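Local coordinates for protein SrtE1 (PDB 5CUW) that anchors surface proteins to the cell wall as a class E sortase transpeptidase, preferring Leu-Ala-x-Thr-Gly over Leu-Pro-x-Thr-Gly signals, here as its catalytic domain, at residues Gly39-His44 / Val52-Gly57; Tyr122-Met127 / Lys178-Arg183; Arg103-Leu108 / Tyr171-Trp176; Asp83-Asn88 / Pro154-Thr159. All coordinates share one frame; numbering follows the deposited sequence.

Overall arrangement
All four contacts lie in or against the beta barrel of a sortase. Contact 3 is the buried one: aliphatic and thioether groups pack a short 3-10 segment onto strand 171-184. Contacts 1, 2 and 4 are partly buried strand pairings held by backbone hydrogen bonds. Contacts 1 and 2 are antiparallel, each with a classic bulge, whereas contact 4 is parallel. Contacts 2 and 3 share strand 171-184 and meet where Met127 packs on Leu108 and Val175. The salt bridge of Glu182 and Arg156 joins contacts 2 and 4, while Ile174 and Trp176 of contact 3 pack on Thr159 of contact 4. Contact 1 touches none of the others, its centre about 16 to 18 Å from theirs.

Contact 1: residues Gly39-His44 / Val52-Gly57; sequences GFALLH and VPIAEG
Ile54 packs against Phe40 and Leu43 with different branches. Its CG2 meets Phe40 at the end of the ring, 3.8 Å from CZ, while CG1 lies 4.0 Å from Leu43 CB. The split follows from its first torsion (chi1 -51°), which sets CG2 opposite the backbone N and CG1 beside it. A beta-branched residue suits this spot, since it fills both directions at once. Val52 lengthens the same apolar face, with its CG1 4.0 Å from Leu43 CB. Phe89 and Leu91 of strand 87-92 pack on Ile54 as well.

The two strands form the first beta hairpin of the sortase barrel. Its pairing is antiparallel and is broken by a classic bulge, in which Phe40 and Ala41 both face Ile54. Phe40 N gives a hydrogen bond to Ile54 O (2.8 Å), almost in line with the carbonyl, and Ile54 N returns one to Ala41 O (2.9 Å) from above that carbonyl's plane. Leu43 and Val52 then exchange two more backbone bonds.

The other face is looser and more open to solvent. There Leu42 CD2 and Pro53 CG stand 4.2 Å apart, and exposed Gly39 brings only backbone against Ala55. At the bulge end Glu56 OE1 comes to 3.7 Å from Phe40 CE2, its carboxylate plane 78° from the ring, and is hydrogen-bonded to His71.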
loop_
_atom_site.group_PDB
_atom_site.type_symbol
_atom_site.label_atom_id
_atom_site.label_comp_id
_atom_site.label_asym_id
_atom_site.label_seq_id
_atom_site.Cartn_x
_atom_site.Cartn_y
_atom_site.Cartn_z
ATOM N N GLY A 39 10.690 5.323 9.380
ATOM C CA GLY A 39 10.707 4.504 8.171
ATOM C C GLY A 39 11.200 3.098 8.451
ATOM O O GLY A 39 12.281 2.929 8.990
ATOM N N PHE A 40 10.417 2.081 8.103
ATOM C CA PHE A 40 10.788 0.729 8.506
ATOM C C PHE A 40 10.860 -0.273 7.368
ATOM O O PHE A 40 11.234 -1.422 7.581
ATOM C CB PHE A 40 9.821 0.206 9.577
ATOM C CG PHE A 40 8.401 0.088 9.123
ATOM C CD1 PHE A 40 7.950 -1.062 8.493
ATOM C CD2 PHE A 40 7.499 1.114 9.354
ATOM C CE1 PHE A 40 6.644 -1.177 8.093
ATOM C CE2 PHE A 40 6.186 0.997 8.958
ATOM C CZ PHE A 40 5.757 -0.146 8.321
ATOM N N ALA A 41 10.499 0.142 6.162
ATOM C CA ALA A 41 10.567 -0.775 5.045
ATOM C C ALA A 41 10.657 -0.003 3.744
ATOM O O ALA A 41 10.592 1.224 3.750
ATOM C CB ALA A 41 9.352 -1.698 5.038
ATOM N N LEU A 42 10.821 -0.729 2.640
ATOM C CA LEU A 42 10.820 -0.135 1.298
ATOM C C LEU A 42 9.711 -0.767 0.456
ATOM O O LEU A 42 9.560 -1.989 0.441
ATOM C CB LEU A 42 12.170 -0.327 0.605
ATOM C CG LEU A 42 13.261 0.735 0.769
ATOM C CD1 LEU A 42 14.524 0.281 0.057
ATOM C CD2 LEU A 42 12.803 2.084 0.220
ATOM N N LEU A 43 8.937 0.062 -0.239
ATOM C CA LEU A 43 7.921 -0.436 -1.165
ATOM C C LEU A 43 8.429 -0.348 -2.609
ATOM O O LEU A 43 8.887 0.713 -3.034
ATOM C CB LEU A 43 6.632 0.354 -1.027
ATOM C CG LEU A 43 5.451 -0.138 -1.870
ATOM C CD1 LEU A 43 4.891 -1.427 -1.277
ATOM C CD2 LEU A 43 4.364 0.931 -1.956
ATOM N N HIS A 44 8.351 -1.455 -3.347
ATOM C CA HIS A 44 8.777 -1.490 -4.745
ATOM C C HIS A 44 7.577 -1.780 -5.634
ATOM O O HIS A 44 6.845 -2.729 -5.387
ATOM C CB HIS A 44 9.841 -2.564 -5.003
ATOM C CG HIS A 44 11.062 -2.455 -4.141
ATOM N ND1 HIS A 44 12.270 -1.989 -4.617
ATOM C CD2 HIS A 44 11.273 -2.786 -2.844
ATOM C CE1 HIS A 44 13.166 -2.024 -3.647
ATOM N NE2 HIS A 44 12.587 -2.501 -2.560
ATOM N N VAL A 52 10.165 3.399 -2.658
ATOM C CA VAL A 52 9.789 4.442 -1.717
ATOM C C VAL A 52 9.671 3.889 -0.303
ATOM O O VAL A 52 9.144 2.797 -0.094
ATOM C CB VAL A 52 8.471 5.114 -2.141
ATOM C CG1 VAL A 52 7.299 4.098 -2.173
ATOM C CG2 VAL A 52 8.155 6.304 -1.242
ATOM N N PRO A 53 10.182 4.640 0.676
ATOM C CA PRO A 53 10.173 4.108 2.040
ATOM C C PRO A 53 8.770 4.127 2.627
ATOM O O PRO A 53 7.965 5.000 2.281
ATOM C CB PRO A 53 11.110 5.055 2.802
ATOM C CG PRO A 53 11.862 5.848 1.712
ATOM C CD PRO A 53 10.883 5.933 0.587
ATOM N N ILE A 54 8.485 3.159 3.491
ATOM C CA ILE A 54 7.248 3.134 4.269
ATOM C C ILE A 54 7.547 3.570 5.694
ATOM O O ILE A 54 8.502 3.085 6.301
ATOM C CB ILE A 54 6.600 1.722 4.304
ATOM C CG1 ILE A 54 6.457 1.134 2.896
ATOM C CG2 ILE A 54 5.245 1.760 5.037
ATOM C CD1 ILE A 54 5.880 -0.281 2.899
ATOM N N ALA A 55 6.759 4.496 6.226
ATOM C CA ALA A 55 6.947 4.921 7.606
ATOM C C ALA A 55 5.680 4.642 8.401
ATOM O O ALA A 55 4.627 4.415 7.832
ATOM C CB ALA A 55 7.314 6.391 7.677
ATOM N N GLU A 56 5.782 4.654 9.723
ATOM C CA GLU A 56 4.624 4.377 10.562
ATOM C C GLU A 56 3.755 5.632 10.669
ATOM O O GLU A 56 4.254 6.706 10.989
ATOM C CB GLU A 56 5.074 3.902 11.955
ATOM C CG GLU A 56 3.932 3.464 12.877
ATOM C CD GLU A 56 3.280 2.151 12.451
ATOM O OE1 GLU A 56 3.387 1.778 11.264
ATOM O OE2 GLU A 56 2.654 1.481 13.304
ATOM N N GLY A 57 2.458 5.501 10.397
ATOM C CA GLY A 57 1.552 6.633 10.497
ATOM C C GLY A 57 1.386 7.365 9.180
ATOM O O GLY A 57 2.221 7.241 8.282
#

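Contact 2: residues Tyr122-Met127 / Lys178-Arg183; sequences YFVYKM and KMVEER
With CG opposite the backbone N (chi1 -162°) and the chain bending only at its last torsion (chi3 -71°), Met179 brings its methyl between the rings of Tyr125 and Phe123. The methyl CE lies 3.2 Å from Tyr125 OH and 3.6 Å from Phe123 CD1. SD stands at the edge of the Phe123 ring and obliquely above that of Tyr125, 5.3 Å from each centroid: two Met-aromatic contacts. An unbranched, flexible and polarisable thioether suits the space between two rings. A phenylalanine in place of Tyr125 would probably leave the Met179 methyl without the hydroxyl oxygen it packs against and open a small gap there.

These are neighbouring antiparallel strands of the sortase barrel, offset by a classic bulge: Val180 and Glu181 both face Val124, whose carbonyl O takes a straight bond from Val180 N (2.8 Å) and a weak one from Glu181 N (3.3 Å). At the bulge Val124 CG1 and Val180 CG2 touch at 3.6 Å, a fit for compact branched chains.

Glu182 runs alongside the Phe123 ring, with Glu182 CG 3.6 Å from Phe123 CE1, and its carboxylate leads away to Arg156 on the next strand. On the opposite face, within the same strand, Arg183 NH1 reaches Glu181 OE2 on its syn lone pair at 2.7 Å, with OE2 in the guanidinium plane.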
loop_
_atom_site.group_PDB
_atom_site.type_symbol
_atom_site.label_atom_id
_atom_site.label_comp_id
_atom_site.label_asym_id
_atom_site.label_seq_id
_atom_site.Cartn_x
_atom_site.Cartn_y
_atom_site.Cartn_z
ATOM N N TYR A 122 11.326 -10.317 2.099
ATOM C CA TYR A 122 10.601 -9.721 0.985
ATOM C C TYR A 122 9.168 -10.265 0.973
ATOM O O TYR A 122 8.958 -11.476 0.989
ATOM C CB TYR A 122 11.271 -10.040 -0.348
ATOM C CG TYR A 122 12.658 -9.480 -0.523
ATOM C CD1 TYR A 122 12.849 -8.178 -0.969
ATOM C CD2 TYR A 122 13.781 -10.263 -0.267
ATOM C CE1 TYR A 122 14.137 -7.659 -1.147
ATOM C CE2 TYR A 122 15.064 -9.755 -0.438
ATOM C CZ TYR A 122 15.231 -8.455 -0.880
ATOM O OH TYR A 122 16.491 -7.946 -1.056
ATOM N N PHE A 123 8.189 -9.372 0.936
ATOM C CA PHE A 123 6.796 -9.768 0.798
ATOM C C PHE A 123 6.298 -9.403 -0.590
ATOM O O PHE A 123 6.176 -8.221 -0.917
ATOM C CB PHE A 123 5.944 -9.094 1.871
ATOM C CG PHE A 123 6.308 -9.506 3.267
ATOM C CD1 PHE A 123 5.815 -10.690 3.809
ATOM C CD2 PHE A 123 7.140 -8.712 4.042
ATOM C CE1 PHE A 123 6.160 -11.067 5.111
ATOM C CE2 PHE A 123 7.485 -9.086 5.320
ATOM C CZ PHE A 123 6.998 -10.263 5.855
ATOM N N VAL A 124 6.030 -10.407 -1.414
ATOM C CA VAL A 124 5.572 -10.144 -2.777
ATOM C C VAL A 124 4.060 -10.254 -2.883
ATOM O O VAL A 124 3.503 -11.327 -2.677
ATOM C CB VAL A 124 6.211 -11.116 -3.792
ATOM C CG1 VAL A 124 5.666 -10.845 -5.203
ATOM C CG2 VAL A 124 7.731 -10.983 -3.763
ATOM N N TYR A 125 3.409 -9.141 -3.206
ATOM C CA TYR A 125 1.993 -9.127 -3.504
ATOM C C TYR A 125 1.764 -8.979 -4.996
ATOM O O TYR A 125 2.612 -8.443 -5.717
ATOM C CB TYR A 125 1.285 -7.980 -2.783
ATOM C CG TYR A 125 1.405 -7.972 -1.275
ATOM C CD1 TYR A 125 2.512 -7.414 -0.657
ATOM C CD2 TYR A 125 0.384 -8.462 -0.467
ATOM C CE1 TYR A 125 2.627 -7.372 0.735
ATOM C CE2 TYR A 125 0.493 -8.424 0.946
ATOM C CZ TYR A 125 1.611 -7.877 1.530
ATOM O OH TYR A 125 1.713 -7.837 2.922
ATOM N N LYS A 126 0.607 -9.433 -5.458
ATOM C CA LYS A 126 0.185 -9.137 -6.829
ATOM C C LYS A 126 -1.153 -8.402 -6.831
ATOM O O LYS A 126 -2.054 -8.717 -6.043
ATOM C CB LYS A 126 0.117 -10.422 -7.649
ATOM C CG LYS A 126 1.520 -10.930 -7.986
ATOM C CD LYS A 126 1.526 -12.076 -8.980
ATOM C CE LYS A 126 2.949 -12.579 -9.194
ATOM N NZ LYS A 126 2.971 -13.915 -9.851
ATOM N N MET A 127 -1.258 -7.400 -7.700
ATOM C CA MET A 127 -2.460 -6.587 -7.822
ATOM C C MET A 127 -3.647 -7.479 -8.126
ATOM O O MET A 127 -3.549 -8.397 -8.942
ATOM C CB MET A 127 -2.277 -5.520 -8.917
ATOM C CG MET A 127 -3.434 -4.533 -9.075
ATOM S SD MET A 127 -4.734 -5.037 -10.243
ATOM C CE MET A 127 -5.902 -3.697 -10.038
ATOM N N LYS A 178 -2.804 -9.294 -3.285
ATOM C CA LYS A 178 -2.783 -10.510 -2.459
ATOM C C LYS A 178 -1.388 -11.089 -2.411
ATOM O O LYS A 178 -0.732 -11.182 -3.444
ATOM C CB LYS A 178 -3.726 -11.576 -3.020
ATOM C CG LYS A 178 -5.165 -11.167 -3.132
ATOM C CD LYS A 178 -5.991 -12.319 -3.683
ATOM C CE LYS A 178 -5.408 -12.844 -4.985
ATOM N NZ LYS A 178 -6.209 -13.971 -5.541
ATOM N N MET A 179 -0.951 -11.552 -1.247
ATOM C CA MET A 179 0.419 -12.047 -1.114
ATOM C C MET A 179 0.636 -13.351 -1.870
ATOM O O MET A 179 -0.196 -14.253 -1.815
ATOM C CB MET A 179 0.775 -12.244 0.363
ATOM C CG MET A 179 2.289 -12.337 0.592
ATOM S SD MET A 179 2.710 -12.587 2.325
ATOM C CE MET A 179 2.308 -10.970 3.006
ATOM N N VAL A 180 1.762 -13.457 -2.571
ATOM C CA VAL A 180 2.069 -14.683 -3.295
ATOM C C VAL A 180 3.392 -15.312 -2.850
ATOM O O VAL A 180 3.615 -16.494 -3.101
ATOM C CB VAL A 180 2.099 -14.443 -4.824
ATOM C CG1 VAL A 180 0.722 -13.995 -5.296
ATOM C CG2 VAL A 180 3.137 -13.404 -5.181
ATOM N N GLU A 181 4.253 -14.539 -2.186
ATOM C CA GLU A 181 5.537 -15.055 -1.707
ATOM C C GLU A 181 6.000 -14.323 -0.445
ATOM O O GLU A 181 5.917 -13.102 -0.353
ATOM C CB GLU A 181 6.630 -14.946 -2.791
ATOM C CG GLU A 181 7.926 -15.665 -2.394
ATOM C CD GLU A 181 9.089 -15.505 -3.388
ATOM O OE1 GLU A 181 8.967 -14.748 -4.381
ATOM O OE2 GLU A 181 10.143 -16.147 -3.159
ATOM N N GLU A 182 6.450 -15.087 0.539
ATOM C CA GLU A 182 7.127 -14.530 1.704
ATOM C C GLU A 182 8.537 -15.085 1.650
ATOM O O GLU A 182 8.742 -16.287 1.825
ATOM C CB GLU A 182 6.410 -14.906 3.010
ATOM C CG GLU A 182 7.094 -14.397 4.271
ATOM C CD GLU A 182 6.354 -14.787 5.550
ATOM O OE1 GLU A 182 5.296 -15.441 5.452
ATOM O OE2 GLU A 182 6.835 -14.445 6.652
ATOM N N ARG A 183 9.503 -14.216 1.377
ATOM C CA ARG A 183 10.858 -14.652 1.046
ATOM C C ARG A 183 11.913 -14.105 2.007
ATOM O O ARG A 183 12.077 -12.888 2.133
ATOM C CB ARG A 183 11.193 -14.232 -0.388
ATOM C CG ARG A 183 12.565 -14.664 -0.880
ATOM C CD ARG A 183 12.795 -14.144 -2.289
ATOM N NE ARG A 183 13.968 -14.747 -2.910
ATOM C CZ ARG A 183 13.927 -15.829 -3.677
ATOM N NH1 ARG A 183 12.766 -16.425 -3.922
ATOM N NH2 ARG A 183 15.044 -16.311 -4.206
#

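Contact 3: residues Arg103-Leu108 / Tyr171-Trp176; sequences RYINKL and YRMIVW
Ile105, Met173 and Val175 supply most of the surface buried here, where a 3-10 segment in the long connection between strands 87-92 and 113-117 packs on strand 171-184 of the sortase barrel. Met173 and Val175, two residues apart, point from the same side of the strand toward Ile105, whose side chain runs antiparallel to both. Three aliphatic or thioether chains suit a buried site where side chains meet by packing alone. In one of two modelled Met173 conformers, its CE lies 3.8 Å from Ile105 CG1 and its chain crosses Asn106 at about a right angle. Leu108 adds a looser contact through CD1, 4.2 Å from Val175 CG1.

Arg172, just before Met173 and probably the catalytic proton donor, has its side chain away from this packing, against Cys163. The chi1 of Ile105, 64°, wedges CG1 between the backbone N and carbonyl carbon and aims this longer branch at the strand, where Ile105 CD1 reaches Val175 CG2 at 3.6 Å.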
loop_
_atom_site.group_PDB
_atom_site.type_symbol
_atom_site.label_atom_id
_atom_site.label_comp_id
_atom_site.label_asym_id
_atom_site.label_seq_id
_atom_site.Cartn_x
_atom_site.Cartn_y
_atom_site.Cartn_z
ATOM N N ARG A 103 1.023 8.127 -8.014
ATOM C CA ARG A 103 0.400 8.835 -9.126
ATOM C C ARG A 103 -0.200 7.897 -10.186
ATOM O O ARG A 103 -1.259 8.190 -10.756
ATOM C CB ARG A 103 1.403 9.766 -9.791
ATOM C CG ARG A 103 0.757 10.615 -10.863
ATOM C CD ARG A 103 1.688 11.666 -11.409
ATOM N NE ARG A 103 0.962 12.544 -12.323
ATOM C CZ ARG A 103 1.500 13.567 -12.974
ATOM N NH1 ARG A 103 2.791 13.863 -12.820
ATOM N NH2 ARG A 103 0.744 14.300 -13.778
ATOM N N TYR A 104 0.461 6.777 -10.461
ATOM C CA TYR A 104 -0.035 5.895 -11.528
ATOM C C TYR A 104 -0.446 4.492 -11.057
ATOM O O TYR A 104 -0.349 3.530 -11.822
ATOM C CB TYR A 104 1.012 5.769 -12.626
ATOM C CG TYR A 104 1.324 7.085 -13.306
ATOM C CD1 TYR A 104 0.420 7.665 -14.190
ATOM C CD2 TYR A 104 2.512 7.753 -13.048
ATOM C CE1 TYR A 104 0.707 8.876 -14.815
ATOM C CE2 TYR A 104 2.807 8.960 -13.660
ATOM C CZ TYR A 104 1.902 9.514 -14.539
ATOM O OH TYR A 104 2.207 10.712 -15.134
ATOM N N ILE A 105 -0.907 4.358 -9.817
ATOM C CA ILE A 105 -1.308 3.027 -9.360
ATOM C C ILE A 105 -2.558 2.550 -10.104
ATOM O O ILE A 105 -2.867 1.368 -10.083
ATOM C CB ILE A 105 -1.546 2.951 -7.816
ATOM C CG1 ILE A 105 -2.720 3.823 -7.359
ATOM C CG2 ILE A 105 -0.254 3.299 -7.059
ATOM C CD1 ILE A 105 -3.124 3.583 -5.855
ATOM N N ASN A 106 -3.246 3.449 -10.810
ATOM C CA ASN A 106 -4.375 3.020 -11.624
ATOM C C ASN A 106 -3.922 2.373 -12.927
ATOM O O ASN A 106 -4.754 1.955 -13.721
ATOM C CB ASN A 106 -5.316 4.189 -11.926
ATOM C CG ASN A 106 -4.638 5.316 -12.675
ATOM O OD1 ASN A 106 -3.422 5.498 -12.596
ATOM N ND2 ASN A 106 -5.428 6.094 -13.400
ATOM N N LYS A 107 -2.610 2.276 -13.139
ATOM C CA LYS A 107 -2.100 1.600 -14.332
ATOM C C LYS A 107 -1.700 0.157 -14.017
ATOM O O LYS A 107 -1.301 -0.605 -14.900
ATOM C CB LYS A 107 -0.924 2.365 -14.925
ATOM C CG LYS A 107 -1.310 3.717 -15.499
ATOM C CD LYS A 107 -2.447 3.579 -16.504
ATOM C CE LYS A 107 -2.825 4.921 -17.128
ATOM N NZ LYS A 107 -4.119 4.850 -17.879
ATOM N N LEU A 108 -1.822 -0.219 -12.754
ATOM C CA LEU A 108 -1.605 -1.603 -12.355
ATOM C C LEU A 108 -2.702 -2.519 -12.900
ATOM O O LEU A 108 -3.873 -2.156 -12.902
ATOM C CB LEU A 108 -1.548 -1.705 -10.839
ATOM C CG LEU A 108 -0.303 -1.028 -10.273
ATOM C CD1 LEU A 108 -0.252 -1.131 -8.759
ATOM C CD2 LEU A 108 0.934 -1.639 -10.915
ATOM N N TYR A 171 -11.873 12.787 -4.003
ATOM C CA TYR A 171 -12.180 11.389 -3.764
ATOM C C TYR A 171 -10.911 10.618 -3.463
ATOM O O TYR A 171 -9.817 11.181 -3.449
ATOM C CB TYR A 171 -12.884 10.762 -4.975
ATOM C CG TYR A 171 -14.222 11.367 -5.330
ATOM C CD1 TYR A 171 -15.343 11.150 -4.540
ATOM C CD2 TYR A 171 -14.369 12.123 -6.483
ATOM C CE1 TYR A 171 -16.568 11.692 -4.881
ATOM C CE2 TYR A 171 -15.582 12.664 -6.829
ATOM C CZ TYR A 171 -16.676 12.453 -6.030
ATOM O OH TYR A 171 -17.879 13.003 -6.395
ATOM N N ARG A 172 -11.062 9.316 -3.248
ATOM C CA ARG A 172 -9.912 8.447 -3.076
ATOM C C ARG A 172 -9.926 7.309 -4.091
ATOM O O ARG A 172 -10.988 6.877 -4.526
ATOM C CB ARG A 172 -9.878 7.871 -1.669
ATOM C CG ARG A 172 -9.869 8.908 -0.574
ATOM C CD ARG A 172 -8.552 9.667 -0.538
ATOM N NE ARG A 172 -8.534 10.623 0.563
ATOM C CZ ARG A 172 -8.870 11.901 0.443
ATOM N NH1 ARG A 172 -9.236 12.390 -0.735
ATOM N NH2 ARG A 172 -8.830 12.694 1.502
ATOM N N MET A 173 -8.735 6.838 -4.456
ATOM C CA MET A 173 -8.570 5.686 -5.339
ATOM C C MET A 173 -7.889 4.574 -4.559
ATOM O O MET A 173 -6.879 4.815 -3.890
ATOM C CB MET A 173 -7.739 6.071 -6.576
ATOM C CG MET A 173 -7.125 4.886 -7.308
ATOM S SD MET A 173 -6.388 5.380 -8.891
ATOM C CE MET A 173 -5.142 6.549 -8.354
ATOM N N ILE A 174 -8.426 3.366 -4.641
ATOM C CA ILE A 174 -7.925 2.236 -3.859
ATOM C C ILE A 174 -7.469 1.083 -4.763
ATOM O O ILE A 174 -8.197 0.667 -5.661
ATOM C CB ILE A 174 -9.013 1.707 -2.899
ATOM C CG1 ILE A 174 -9.792 2.864 -2.265
ATOM C CG2 ILE A 174 -8.419 0.767 -1.858
ATOM C CD1 ILE A 174 -8.965 3.781 -1.411
ATOM N N VAL A 175 -6.274 0.566 -4.519
ATOM C CA VAL A 175 -5.791 -0.616 -5.229
ATOM C C VAL A 175 -5.458 -1.717 -4.206
ATOM O O VAL A 175 -4.789 -1.438 -3.219
ATOM C CB VAL A 175 -4.558 -0.272 -6.079
ATOM C CG1 VAL A 175 -3.925 -1.519 -6.659
ATOM C CG2 VAL A 175 -4.937 0.718 -7.165
ATOM N N TRP A 176 -5.955 -2.939 -4.428
ATOM C CA TRP A 176 -5.694 -4.087 -3.536
ATOM C C TRP A 176 -4.855 -5.182 -4.201
ATOM O O TRP A 176 -4.993 -5.448 -5.404
ATOM C CB TRP A 176 -7.005 -4.741 -3.062
ATOM C CG TRP A 176 -7.930 -3.890 -2.221
ATOM C CD1 TRP A 176 -7.804 -3.621 -0.872
ATOM C CD2 TRP A 176 -9.155 -3.265 -2.638
ATOM N NE1 TRP A 176 -8.855 -2.842 -0.451
ATOM C CE2 TRP A 176 -9.697 -2.610 -1.508
ATOM C CE3 TRP A 176 -9.838 -3.183 -3.856
ATOM C CZ2 TRP A 176 -10.887 -1.888 -1.562
ATOM C CZ3 TRP A 176 -11.020 -2.462 -3.910
ATOM C CH2 TRP A 176 -11.533 -1.825 -2.769
#

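Contact 4: residues Asp83-Asn88 / Pro154-Thr159; sequences DAKAGN and PGRYIT
Arg156 and Lys85 lie side by side and point the same way, with Lys85 CD over one face of the guanidinium, 3.9 Å above its plane. Their like charges, NZ and NH1 4.0 Å apart, share Glu182 OE1. A bend at chi3 (84°) turns the guanidinium toward the carbonyls of the loop, where NE makes a weak bond to Ala84 O (3.1 Å) and NH2 bonds to Pro82 O. A leucine in place of Arg156 would probably leave Glu182 with one cation fewer and cost Pro82 O this donor, with the weaker tie to Ala84 O.

Asn88 crosses Thr159 at about a right angle, and Thr159 OG1 gives a hydrogen bond to a lone pair of Asn88 OD1 (2.6 Å) in the amide plane. Between these pairs Gly87 bonds to Gly155 and Tyr157, the two residues flanking Arg156, the pattern of a parallel pair. These strands of the sortase barrel, 87-92 and 156-164, lead on to His94 and Cys163, the probable active-site residues.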
loop_
_atom_site.group_PDB
_atom_site.type_symbol
_atom_site.label_atom_id
_atom_site.label_comp_id
_atom_site.label_asym_id
_atom_site.label_seq_id
_atom_site.Cartn_x
_atom_site.Cartn_y
_atom_site.Cartn_z
ATOM N N ASP A 83 3.972 -9.446 8.081
ATOM C CA ASP A 83 4.435 -10.714 8.640
ATOM C C ASP A 83 3.298 -11.505 9.316
ATOM O O ASP A 83 3.444 -12.698 9.570
ATOM C CB ASP A 83 5.597 -10.490 9.621
ATOM C CG ASP A 83 5.220 -9.613 10.786
ATOM O OD1 ASP A 83 4.877 -8.435 10.562
ATOM O OD2 ASP A 83 5.291 -10.095 11.935
ATOM N N ALA A 84 2.162 -10.858 9.572
ATOM C CA ALA A 84 0.998 -11.564 10.126
ATOM C C ALA A 84 0.423 -12.553 9.120
ATOM O O ALA A 84 0.268 -12.228 7.940
ATOM C CB ALA A 84 -0.067 -10.580 10.546
ATOM N N LYS A 85 0.088 -13.753 9.589
ATOM C CA LYS A 85 -0.398 -14.810 8.704
ATOM C C LYS A 85 -1.773 -14.513 8.123
ATOM O O LYS A 85 -2.251 -15.230 7.254
ATOM C CB LYS A 85 -0.421 -16.143 9.437
ATOM C CG LYS A 85 0.959 -16.569 9.893
ATOM C CD LYS A 85 1.963 -16.400 8.757
ATOM C CE LYS A 85 3.355 -16.856 9.168
ATOM N NZ LYS A 85 4.351 -16.677 8.075
ATOM N N ALA A 86 -2.407 -13.455 8.609
ATOM C CA ALA A 86 -3.571 -12.897 7.946
ATOM C C ALA A 86 -3.694 -11.440 8.333
ATOM O O ALA A 86 -3.291 -11.025 9.438
ATOM C CB ALA A 86 -4.843 -13.668 8.306
ATOM N N GLY A 87 -4.247 -10.652 7.420
ATOM C CA GLY A 87 -4.427 -9.241 7.678
ATOM C C GLY A 87 -4.409 -8.407 6.412
ATOM O O GLY A 87 -4.204 -8.919 5.314
ATOM N N ASN A 88 -4.647 -7.116 6.580
ATOM C CA ASN A 88 -4.635 -6.178 5.463
ATOM C C ASN A 88 -3.644 -5.055 5.742
ATOM O O ASN A 88 -3.890 -4.214 6.598
ATOM C CB ASN A 88 -6.034 -5.620 5.226
ATOM C CG ASN A 88 -6.105 -4.697 4.014
ATOM O OD1 ASN A 88 -5.119 -4.498 3.310
ATOM N ND2 ASN A 88 -7.282 -4.132 3.772
ATOM N N PRO A 154 -10.679 -14.432 4.970
ATOM C CA PRO A 154 -9.360 -14.020 5.451
ATOM C C PRO A 154 -8.215 -14.412 4.502
ATOM O O PRO A 154 -8.165 -15.523 3.967
ATOM C CB PRO A 154 -9.224 -14.746 6.802
ATOM C CG PRO A 154 -10.294 -15.780 6.818
ATOM C CD PRO A 154 -11.395 -15.284 5.937
ATOM N N GLY A 155 -7.307 -13.478 4.291
ATOM C CA GLY A 155 -6.076 -13.759 3.574
ATOM C C GLY A 155 -5.027 -12.740 3.961
ATOM O O GLY A 155 -5.190 -12.032 4.957
ATOM N N ARG A 156 -3.949 -12.669 3.184
ATOM C CA ARG A 156 -2.891 -11.691 3.422
ATOM C C ARG A 156 -2.904 -10.651 2.312
ATOM O O ARG A 156 -2.485 -10.922 1.189
ATOM C CB ARG A 156 -1.528 -12.377 3.507
ATOM C CG ARG A 156 -1.462 -13.425 4.624
ATOM C CD ARG A 156 -0.152 -14.209 4.578
ATOM N NE ARG A 156 0.941 -13.525 5.262
ATOM C CZ ARG A 156 2.143 -14.056 5.426
ATOM N NH1 ARG A 156 2.399 -15.256 4.931
ATOM N NH2 ARG A 156 3.087 -13.393 6.075
ATOM N N TYR A 157 -3.391 -9.463 2.636
ATOM C CA TYR A 157 -3.629 -8.441 1.629
ATOM C C TYR A 157 -2.846 -7.150 1.829
ATOM O O TYR A 157 -2.277 -6.870 2.893
ATOM C CB TYR A 157 -5.127 -8.113 1.585
ATOM C CG TYR A 157 -6.047 -9.324 1.522
ATOM C CD1 TYR A 157 -6.030 -10.185 0.432
ATOM C CD2 TYR A 157 -6.949 -9.585 2.548
ATOM C CE1 TYR A 157 -6.892 -11.266 0.358
ATOM C CE2 TYR A 157 -7.803 -10.675 2.494
ATOM C CZ TYR A 157 -7.768 -11.510 1.407
ATOM O OH TYR A 157 -8.621 -12.584 1.365
ATOM N N ILE A 158 -2.831 -6.357 0.771
ATOM C CA ILE A 158 -2.275 -5.028 0.825
ATOM C C ILE A 158 -3.278 -4.069 0.203
ATOM O O ILE A 158 -4.006 -4.421 -0.755
ATOM C CB ILE A 158 -0.875 -4.954 0.117
ATOM C CG1 ILE A 158 -0.209 -3.599 0.388
ATOM C CG2 ILE A 158 -1.010 -5.273 -1.387
ATOM C CD1 ILE A 158 1.286 -3.524 0.077
ATOM N N THR A 159 -3.361 -2.874 0.779
ATOM C CA THR A 159 -4.249 -1.837 0.267
ATOM C C THR A 159 -3.450 -0.563 0.028
ATOM O O THR A 159 -2.769 -0.083 0.928
ATOM C CB THR A 159 -5.404 -1.530 1.245
ATOM O OG1 THR A 159 -6.044 -2.752 1.617
ATOM C CG2 THR A 159 -6.426 -0.586 0.595
#